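Local coordinates for COG0546: Predicted phosphatases (Streptococcus pneumoniae, PDB 2AH5), which is of unknown function but probably acts as a phosphatase, being a hydrolase of the haloacid dehalogenase-like family, at residues I7-D12 with I158-T163. Residues are numbered along the deposited sequence; the frame is centred on the assembly and turned at random.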
loop_
_atom_site.group_PDB
_atom_site.type_symbol
_atom_site.label_atom_id
_atom_site.label_comp_id
_atom_site.label_asym_id
_atom_site.label_seq_id
_atom_site.Cartn_x
_atom_site.Cartn_y
_atom_site.Cartn_z
ATOM N N ILE A 7 1.736 11.820 -9.386
ATOM C CA ILE A 7 1.476 10.387 -9.317
ATOM C C ILE A 7 1.624 9.882 -7.875
ATOM O O ILE A 7 2.661 10.123 -7.231
ATOM C CB ILE A 7 2.403 9.587 -10.263
ATOM C CG1 ILE A 7 2.299 10.099 -11.716
ATOM C CG2 ILE A 7 2.071 8.101 -10.159
ATOM C CD1 ILE A 7 3.162 9.299 -12.729
ATOM N N PHE A 8 0.567 9.231 -7.362
ATOM C CA PHE A 8 0.543 8.670 -6.000
ATOM C C PHE A 8 0.737 7.147 -6.077
ATOM O O PHE A 8 0.129 6.491 -6.922
ATOM C CB PHE A 8 -0.812 8.928 -5.306
ATOM C CG PHE A 8 -1.152 10.387 -5.095
ATOM C CD1 PHE A 8 -0.205 11.398 -5.290
ATOM C CD2 PHE A 8 -2.429 10.733 -4.627
ATOM C CE1 PHE A 8 -0.532 12.746 -5.059
ATOM C CE2 PHE A 8 -2.760 12.080 -4.376
ATOM C CZ PHE A 8 -1.825 13.080 -4.600
ATOM N N PHE A 9 1.497 6.588 -5.141
ATOM C CA PHE A 9 1.736 5.156 -5.108
ATOM C C PHE A 9 1.313 4.576 -3.762
ATOM O O PHE A 9 1.612 5.179 -2.724
ATOM C CB PHE A 9 3.217 4.895 -5.246
ATOM C CG PHE A 9 3.742 5.117 -6.618
ATOM C CD1 PHE A 9 4.143 6.377 -7.005
ATOM C CD2 PHE A 9 3.848 4.060 -7.501
ATOM C CE1 PHE A 9 4.655 6.586 -8.281
ATOM C CE2 PHE A 9 4.386 4.259 -8.790
ATOM C CZ PHE A 9 4.769 5.524 -9.158
ATOM N N ASP A 10 0.623 3.434 -3.765
ATOM C CA ASP A 10 0.542 2.594 -2.548
ATOM C C ASP A 10 1.970 2.026 -2.332
ATOM O O ASP A 10 2.779 2.030 -3.253
ATOM C CB ASP A 10 -0.484 1.441 -2.713
ATOM C CG ASP A 10 -0.992 0.888 -1.357
ATOM O OD1 ASP A 10 -0.464 1.259 -0.280
ATOM O OD2 ASP A 10 -1.942 0.065 -1.363
ATOM N N LEU A 11 2.277 1.550 -1.131
ATOM C CA LEU A 11 3.639 1.102 -0.772
ATOM C C LEU A 11 3.660 -0.411 -0.791
ATOM O O LEU A 11 4.109 -0.991 -1.755
ATOM C CB LEU A 11 4.051 1.626 0.618
ATOM C CG LEU A 11 5.480 1.332 1.092
ATOM C CD1 LEU A 11 6.522 1.800 0.074
ATOM C CD2 LEU A 11 5.723 2.016 2.455
ATOM N N ASP A 12 3.169 -1.039 0.280
ATOM C CA ASP A 12 3.054 -2.498 0.358
ATOM C C ASP A 12 2.197 -3.035 -0.769
ATOM O O ASP A 12 1.140 -2.494 -1.048
ATOM C CB ASP A 12 2.393 -2.914 1.671
ATOM C CG ASP A 12 3.139 -2.438 2.850
ATOM O OD1 ASP A 12 4.090 -3.121 3.231
ATOM O OD2 ASP A 12 2.804 -1.353 3.382
ATOM N N ILE A 158 -3.295 10.636 -9.870
ATOM C CA ILE A 158 -3.688 9.249 -10.111
ATOM C C ILE A 158 -3.009 8.443 -9.018
ATOM O O ILE A 158 -1.902 8.782 -8.595
ATOM C CB ILE A 158 -3.288 8.769 -11.555
ATOM C CG1 ILE A 158 -3.758 7.325 -11.845
ATOM C CG2 ILE A 158 -1.793 8.917 -11.835
ATOM C CD1 ILE A 158 -3.820 7.041 -13.372
ATOM N N ILE A 159 -3.680 7.410 -8.518
ATOM C CA ILE A 159 -3.030 6.472 -7.582
ATOM C C ILE A 159 -2.763 5.145 -8.298
ATOM O O ILE A 159 -3.627 4.620 -9.049
ATOM C CB ILE A 159 -3.841 6.283 -6.276
ATOM C CG1 ILE A 159 -3.060 5.432 -5.265
ATOM C CG2 ILE A 159 -5.264 5.704 -6.585
ATOM C CD1 ILE A 159 -3.664 5.464 -3.855
ATOM N N ILE A 160 -1.546 4.641 -8.105
ATOM C CA ILE A 160 -1.129 3.350 -8.601
ATOM C C ILE A 160 -1.206 2.430 -7.394
ATOM O O ILE A 160 -0.486 2.641 -6.407
ATOM C CB ILE A 160 0.331 3.447 -9.159
ATOM C CG1 ILE A 160 0.355 4.486 -10.309
ATOM C CG2 ILE A 160 0.898 2.029 -9.512
ATOM C CD1 ILE A 160 1.660 4.605 -11.131
ATOM N N GLY A 161 -2.100 1.445 -7.452
ATOM C CA GLY A 161 -2.355 0.605 -6.283
ATOM C C GLY A 161 -2.844 -0.796 -6.590
ATOM O O GLY A 161 -3.310 -1.061 -7.709
ATOM N N ASP A 162 -2.730 -1.681 -5.591
ATOM C CA ASP A 162 -3.023 -3.097 -5.748
ATOM C C ASP A 162 -4.277 -3.608 -5.031
ATOM O O ASP A 162 -4.577 -4.786 -5.152
ATOM C CB ASP A 162 -1.819 -3.969 -5.333
ATOM C CG ASP A 162 -1.530 -3.903 -3.834
ATOM O OD1 ASP A 162 -1.450 -2.784 -3.291
ATOM O OD2 ASP A 162 -1.420 -4.980 -3.200
ATOM N N THR A 163 -5.000 -2.752 -4.307
ATOM C CA THR A 163 -6.168 -3.203 -3.526
ATOM C C THR A 163 -7.465 -2.427 -3.755
ATOM O O THR A 163 -7.465 -1.275 -4.239
ATOM C CB THR A 163 -5.897 -3.147 -1.992
ATOM O OG1 THR A 163 -5.884 -1.782 -1.562
ATOM C CG2 THR A 163 -4.590 -3.837 -1.594
HETATM O O HOH W 1 -4.138 -0.603 0.152
#
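The Phe9 ring lies alongside Ile160, both projecting from one face of the sheet, with CD1 of the isoleucine meeting the ring obliquely, 3.6 Å from CE2. Strands 7-9 and 158-161 are neighbours in the middle of the parallel, Rossmann-like HAD sheet. With CG1 anti to the carbonyl carbon (chi1 -60°) and the chain extended, Ile160 CD1 also reaches Ile7 CG2 at 3.7 Å, bridging two side chains of strand 7-9. On the other face the Phe8 ring turns away toward Ile143, Ala146 and Leu147 of helix 139-149, leaving CB beside Ile159. Three backbone hydrogen bonds join the strands: Phe8 N to Ile158 O, Ile160 N to Phe8 O, and Asp10 N to Ile160 O.

Past the strand ends, carboxylates gather as expected of a HAD active site, Asp10 and Asp12 fitting the DxDx(T/V) pattern. The Asp10 and Asp162 carboxylate planes are 49° apart, OD2 and OD1 respectively 3.5 Å from each other, like charges close together. Thr14 OG1 hydrogen-bonds Asp162 OD1, and Phe184 N OD2; Asp12 OD1 takes a salt bridge from Lys108 and a hydrogen bond from Ser18. Asp10 OD1 accepts a hydrogen bond from Leu11 N, and OD2 one from a water 2.7 Å from Thr163 OG1.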